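Local atomic coordinates of glideosome-associated protein 50 (Plasmodium falciparum 3D7, PDB entry 3TGH), a protein that belongs to the glideosome of the malaria parasite and may anchor this invasion machinery to the inner membrane complex. Residues A175-K187 / Y212-V226. Sequence-based numbering, arbitrary orientation.
Sequences AWNDLKSQLSVAK and YLAYYLLPLLKDAEV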
loop_
_atom_site.group_PDB
_atom_site.type_symbol
_atom_site.label_atom_id
_atom_site.label_comp_id
_atom_site.label_asym_id
_atom_site.label_seq_id
_atom_site.Cartn_x
_atom_site.Cartn_y
_atom_site.Cartn_z
ATOM N N ALA A 175 0.583 -13.834 11.258
ATOM C CA ALA A 175 0.805 -12.821 10.215
ATOM C C ALA A 175 1.986 -13.177 9.314
ATOM O O ALA A 175 1.909 -13.024 8.090
ATOM C CB ALA A 175 0.993 -11.431 10.828
ATOM N N TRP A 176 3.083 -13.642 9.910
ATOM C CA TRP A 176 4.241 -14.064 9.131
ATOM C C TRP A 176 3.913 -15.301 8.279
ATOM O O TRP A 176 4.280 -15.366 7.111
ATOM C CB TRP A 176 5.447 -14.358 10.045
ATOM C CG TRP A 176 6.277 -13.144 10.361
ATOM C CD1 TRP A 176 6.371 -12.494 11.565
ATOM C CD2 TRP A 176 7.143 -12.442 9.461
ATOM N NE1 TRP A 176 7.227 -11.424 11.459
ATOM C CE2 TRP A 176 7.723 -11.374 10.183
ATOM C CE3 TRP A 176 7.472 -12.604 8.109
ATOM C CZ2 TRP A 176 8.619 -10.475 9.600
ATOM C CZ3 TRP A 176 8.359 -11.712 7.529
ATOM C CH2 TRP A 176 8.919 -10.654 8.271
ATOM N N ASN A 177 3.228 -16.273 8.870
ATOM C CA ASN A 177 2.891 -17.508 8.150
ATOM C C ASN A 177 1.901 -17.245 7.013
ATOM O O ASN A 177 2.030 -17.810 5.929
ATOM C CB ASN A 177 2.353 -18.577 9.110
ATOM C CG ASN A 177 3.441 -19.160 10.005
ATOM O OD1 ASN A 177 4.607 -19.240 9.612
ATOM N ND2 ASN A 177 3.063 -19.563 11.214
ATOM N N ASP A 178 0.933 -16.368 7.250
ATOM C CA ASP A 178 0.003 -15.974 6.181
ATOM C C ASP A 178 0.747 -15.289 5.021
ATOM O O ASP A 178 0.502 -15.576 3.855
ATOM C CB ASP A 178 -1.097 -15.070 6.725
ATOM C CG ASP A 178 -2.124 -15.820 7.565
ATOM O OD1 ASP A 178 -2.044 -17.061 7.664
ATOM O OD2 ASP A 178 -3.031 -15.163 8.125
ATOM N N LEU A 179 1.663 -14.382 5.354
ATOM C CA LEU A 179 2.493 -13.711 4.352
ATOM C C LEU A 179 3.243 -14.725 3.487
ATOM O O LEU A 179 3.256 -14.616 2.259
ATOM C CB LEU A 179 3.498 -12.770 5.028
ATOM C CG LEU A 179 3.915 -11.460 4.341
ATOM C CD1 LEU A 179 5.359 -11.082 4.726
ATOM C CD2 LEU A 179 3.725 -11.435 2.829
ATOM N N LYS A 180 3.857 -15.719 4.133
ATOM C CA LYS A 180 4.575 -16.764 3.417
ATOM C C LYS A 180 3.649 -17.554 2.491
ATOM O O LYS A 180 4.024 -17.865 1.359
ATOM C CB LYS A 180 5.296 -17.703 4.390
ATOM C CG LYS A 180 6.480 -17.047 5.098
ATOM C CD LYS A 180 7.060 -17.939 6.205
ATOM C CE LYS A 180 8.274 -17.288 6.859
ATOM N NZ LYS A 180 8.806 -18.074 8.021
ATOM N N SER A 181 2.446 -17.850 2.972
ATOM C CA SER A 181 1.435 -18.552 2.174
ATOM C C SER A 181 0.999 -17.710 0.978
ATOM O O SER A 181 0.949 -18.204 -0.138
ATOM C CB SER A 181 0.227 -18.918 3.031
ATOM O OG SER A 181 0.599 -19.816 4.060
ATOM N N GLN A 182 0.706 -16.433 1.210
ATOM C CA GLN A 182 0.329 -15.524 0.123
ATOM C C GLN A 182 1.402 -15.444 -0.969
ATOM O O GLN A 182 1.097 -15.485 -2.156
ATOM C CB GLN A 182 0.054 -14.122 0.675
ATOM C CG GLN A 182 -1.170 -14.028 1.565
ATOM C CD GLN A 182 -1.184 -12.786 2.433
ATOM O OE1 GLN A 182 -0.129 -12.254 2.789
ATOM N NE2 GLN A 182 -2.378 -12.332 2.805
ATOM N N LEU A 183 2.667 -15.315 -0.571
ATOM C CA LEU A 183 3.751 -15.196 -1.540
ATOM C C LEU A 183 3.962 -16.505 -2.297
ATOM O O LEU A 183 4.231 -16.493 -3.502
ATOM C CB LEU A 183 5.049 -14.752 -0.850
ATOM C CG LEU A 183 5.042 -13.308 -0.339
ATOM C CD1 LEU A 183 6.222 -13.095 0.635
ATOM C CD2 LEU A 183 5.097 -12.303 -1.471
ATOM N N SER A 184 3.812 -17.627 -1.598
ATOM C CA SER A 184 3.913 -18.952 -2.216
ATOM C C SER A 184 2.878 -19.162 -3.325
ATOM O O SER A 184 3.180 -19.764 -4.357
ATOM C CB SER A 184 3.752 -20.044 -1.159
ATOM O OG SER A 184 3.949 -21.323 -1.729
ATOM N N VAL A 185 1.666 -18.664 -3.109
ATOM C CA VAL A 185 0.610 -18.735 -4.122
ATOM C C VAL A 185 0.886 -17.744 -5.251
ATOM O O VAL A 185 0.807 -18.103 -6.426
ATOM C CB VAL A 185 -0.782 -18.485 -3.514
ATOM C CG1 VAL A 185 -1.847 -18.355 -4.609
ATOM C CG2 VAL A 185 -1.144 -19.607 -2.544
ATOM N N ALA A 186 1.234 -16.508 -4.901
ATOM C CA ALA A 186 1.493 -15.464 -5.893
ATOM C C ALA A 186 2.573 -15.886 -6.887
ATOM O O ALA A 186 2.463 -15.601 -8.082
ATOM C CB ALA A 186 1.876 -14.143 -5.206
ATOM N N LYS A 187 3.607 -16.566 -6.387
ATOM C CA LYS A 187 4.679 -17.133 -7.223
ATOM C C LYS A 187 4.165 -18.030 -8.339
ATOM O O LYS A 187 4.751 -18.086 -9.423
ATOM C CB LYS A 187 5.638 -17.980 -6.370
ATOM C CG LYS A 187 6.650 -17.189 -5.606
ATOM C CD LYS A 187 7.298 -18.017 -4.504
ATOM C CE LYS A 187 8.278 -19.028 -5.053
ATOM N NZ LYS A 187 8.979 -19.742 -3.947
ATOM N N TYR A 212 15.698 -4.920 10.427
ATOM C CA TYR A 212 14.822 -6.027 10.816
ATOM C C TYR A 212 14.014 -6.561 9.629
ATOM O O TYR A 212 14.005 -7.762 9.375
ATOM C CB TYR A 212 13.889 -5.584 11.942
ATOM C CG TYR A 212 12.927 -6.654 12.411
ATOM C CD1 TYR A 212 11.639 -6.715 11.902
ATOM C CD2 TYR A 212 13.304 -7.596 13.369
ATOM C CE1 TYR A 212 10.749 -7.681 12.321
ATOM C CE2 TYR A 212 12.410 -8.574 13.802
ATOM C CZ TYR A 212 11.130 -8.605 13.265
ATOM O OH TYR A 212 10.222 -9.551 13.669
ATOM N N LEU A 213 13.332 -5.669 8.910
ATOM C CA LEU A 213 12.588 -6.085 7.720
ATOM C C LEU A 213 13.551 -6.518 6.608
ATOM O O LEU A 213 13.250 -7.444 5.869
ATOM C CB LEU A 213 11.625 -4.991 7.239
ATOM C CG LEU A 213 10.459 -4.634 8.174
ATOM C CD1 LEU A 213 9.629 -3.508 7.560
ATOM C CD2 LEU A 213 9.594 -5.863 8.489
ATOM N N ALA A 214 14.717 -5.881 6.510
ATOM C CA ALA A 214 15.747 -6.332 5.561
ATOM C C ALA A 214 16.165 -7.781 5.810
ATOM O O ALA A 214 16.404 -8.534 4.863
ATOM C CB ALA A 214 16.975 -5.409 5.603
ATOM N N TYR A 215 16.251 -8.173 7.075
ATOM C CA TYR A 215 16.671 -9.539 7.410
ATOM C C TYR A 215 15.541 -10.561 7.285
ATOM O O TYR A 215 15.773 -11.673 6.812
ATOM C CB TYR A 215 17.262 -9.604 8.816
ATOM C CG TYR A 215 17.925 -10.936 9.108
ATOM C CD1 TYR A 215 19.237 -11.189 8.705
ATOM C CD2 TYR A 215 17.232 -11.952 9.766
ATOM C CE1 TYR A 215 19.846 -12.424 8.965
ATOM C CE2 TYR A 215 17.833 -13.187 10.029
ATOM C CZ TYR A 215 19.136 -13.415 9.627
ATOM O OH TYR A 215 19.725 -14.632 9.888
ATOM N N TYR A 216 14.330 -10.193 7.709
ATOM C CA TYR A 216 13.203 -11.141 7.756
ATOM C C TYR A 216 12.198 -11.031 6.615
ATOM O O TYR A 216 11.667 -12.044 6.175
ATOM C CB TYR A 216 12.448 -11.023 9.082
ATOM C CG TYR A 216 13.255 -11.501 10.266
ATOM C CD1 TYR A 216 13.553 -12.852 10.424
ATOM C CD2 TYR A 216 13.728 -10.608 11.219
ATOM C CE1 TYR A 216 14.301 -13.301 11.508
ATOM C CE2 TYR A 216 14.480 -11.045 12.306
ATOM C CZ TYR A 216 14.764 -12.393 12.442
ATOM O OH TYR A 216 15.505 -12.837 13.515
ATOM N N LEU A 217 11.906 -9.818 6.158
ATOM C CA LEU A 217 10.855 -9.629 5.143
ATOM C C LEU A 217 11.473 -9.738 3.750
ATOM O O LEU A 217 10.964 -10.466 2.896
ATOM C CB LEU A 217 10.184 -8.260 5.310
ATOM C CG LEU A 217 8.720 -7.992 4.911
ATOM C CD1 LEU A 217 8.564 -6.549 4.432
ATOM C CD2 LEU A 217 8.133 -8.986 3.906
ATOM N N LEU A 218 12.576 -9.025 3.528
ATOM C CA LEU A 218 13.159 -8.922 2.182
ATOM C C LEU A 218 13.469 -10.264 1.500
ATOM O O LEU A 218 13.193 -10.414 0.307
ATOM C CB LEU A 218 14.390 -8.011 2.175
ATOM C CG LEU A 218 15.016 -7.729 0.802
ATOM C CD1 LEU A 218 14.011 -7.105 -0.163
ATOM C CD2 LEU A 218 16.248 -6.832 0.959
ATOM N N PRO A 219 14.037 -11.240 2.239
ATOM C CA PRO A 219 14.324 -12.532 1.608
ATOM C C PRO A 219 13.081 -13.240 1.059
ATOM O O PRO A 219 13.166 -13.898 0.017
ATOM C CB PRO A 219 14.957 -13.345 2.745
ATOM C CG PRO A 219 15.535 -12.319 3.652
ATOM C CD PRO A 219 14.559 -11.187 3.615
ATOM N N LEU A 220 11.945 -13.096 1.742
ATOM C CA LEU A 220 10.670 -13.640 1.247
ATOM C C LEU A 220 10.210 -12.941 -0.032
ATOM O O LEU A 220 9.672 -13.578 -0.938
ATOM C CB LEU A 220 9.565 -13.517 2.304
ATOM C CG LEU A 220 9.780 -14.221 3.647
ATOM C CD1 LEU A 220 8.609 -13.933 4.565
ATOM C CD2 LEU A 220 9.976 -15.722 3.490
ATOM N N LEU A 221 10.401 -11.627 -0.095
ATOM C CA LEU A 221 10.005 -10.855 -1.270
ATOM C C LEU A 221 10.868 -11.216 -2.475
ATOM O O LEU A 221 10.360 -11.372 -3.584
ATOM C CB LEU A 221 10.094 -9.353 -0.988
ATOM C CG LEU A 221 9.295 -8.800 0.191
ATOM C CD1 LEU A 221 9.485 -7.289 0.262
ATOM C CD2 LEU A 221 7.814 -9.152 0.102
ATOM N N LYS A 222 12.171 -11.364 -2.250
ATOM C CA LYS A 222 13.101 -11.727 -3.323
ATOM C C LYS A 222 12.840 -13.148 -3.818
ATOM O O LYS A 222 12.852 -13.394 -5.018
ATOM C CB LYS A 222 14.561 -11.591 -2.864
ATOM C CG LYS A 222 15.065 -10.159 -2.804
ATOM C CD LYS A 222 16.502 -10.110 -2.287
ATOM C CE LYS A 222 17.022 -8.687 -2.196
ATOM N NZ LYS A 222 18.282 -8.618 -1.401
ATOM N N ASP A 223 12.582 -14.069 -2.893
ATOM C CA ASP A 223 12.277 -15.457 -3.252
ATOM C C ASP A 223 11.040 -15.541 -4.149
ATOM O O ASP A 223 10.987 -16.377 -5.059
ATOM C CB ASP A 223 12.070 -16.315 -1.997
ATOM C CG ASP A 223 11.560 -17.712 -2.323
ATOM O OD1 ASP A 223 12.363 -18.544 -2.793
ATOM O OD2 ASP A 223 10.354 -17.970 -2.119
ATOM N N ALA A 224 10.056 -14.675 -3.892
ATOM C CA ALA A 224 8.822 -14.638 -4.681
ATOM C C ALA A 224 8.877 -13.716 -5.908
ATOM O O ALA A 224 7.892 -13.597 -6.628
ATOM C CB ALA A 224 7.639 -14.253 -3.789
ATOM N N GLU A 225 10.021 -13.080 -6.150
ATOM C CA GLU A 225 10.204 -12.173 -7.292
ATOM C C GLU A 225 9.184 -11.030 -7.306
ATOM O O GLU A 225 8.618 -10.684 -8.353
ATOM C CB GLU A 225 10.171 -12.940 -8.614
ATOM C CG GLU A 225 11.213 -14.042 -8.730
ATOM C CD GLU A 225 11.384 -14.510 -10.161
ATOM O OE1 GLU A 225 11.920 -13.732 -10.982
ATOM O OE2 GLU A 225 10.977 -15.650 -10.468
ATOM N N VAL A 226 8.958 -10.454 -6.129
ATOM C CA VAL A 226 8.064 -9.326 -5.971
ATOM C C VAL A 226 8.552 -8.142 -6.807
ATOM O O VAL A 226 9.755 -7.880 -6.895
ATOM C CB VAL A 226 7.945 -8.948 -4.474
ATOM C CG1 VAL A 226 7.344 -7.559 -4.287
ATOM C CG2 VAL A 226 7.138 -10.029 -3.740
#
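L220 fits as a knob into a hole formed by W176, L179, K180 and L183, joining two neighbouring helices of the calcineurin-like phosphoesterase fold. Helix 169-189 and helix 218-223 run nearly parallel, 16° apart with axes 10.1 Å apart, and both pack on the parallel strands of one sheet. CD1 of L220 lies at the edge of the W176 indole, near its plane, 3.7 Å from CZ3, while the extended chain of K180 brings CG alongside the same methyl. The same benzo edge reaches the chain at Y216 and L217, CH2 of W176 lying 3.6 Å from CB of Y216. NE1 of W176 and the hydroxyl of Y212 both bond to the carbonyl of L162, and the indole meets the metal ligand H172 edge-to-face, so this end adjoins the metal site. Nearer the sheet, CD1 of L179 meets CD2 of L217, the side chains crossing at about a right angle. L183 spreads its branches, CD1 against CB of L220 and CD2 against CG2 of V226 at 3.8 Å. Where the second helix ends in a Schellman motif at E225, K187 lays CG and CD over A224, CG a tight 3.5 Å from its CA. A bend at chi3 (74°) then turns the ammonium to D223 in a salt bridge, NZ of K187 meeting OD2 on its syn side at 2.9 Å, 30° out of the carboxylate plane.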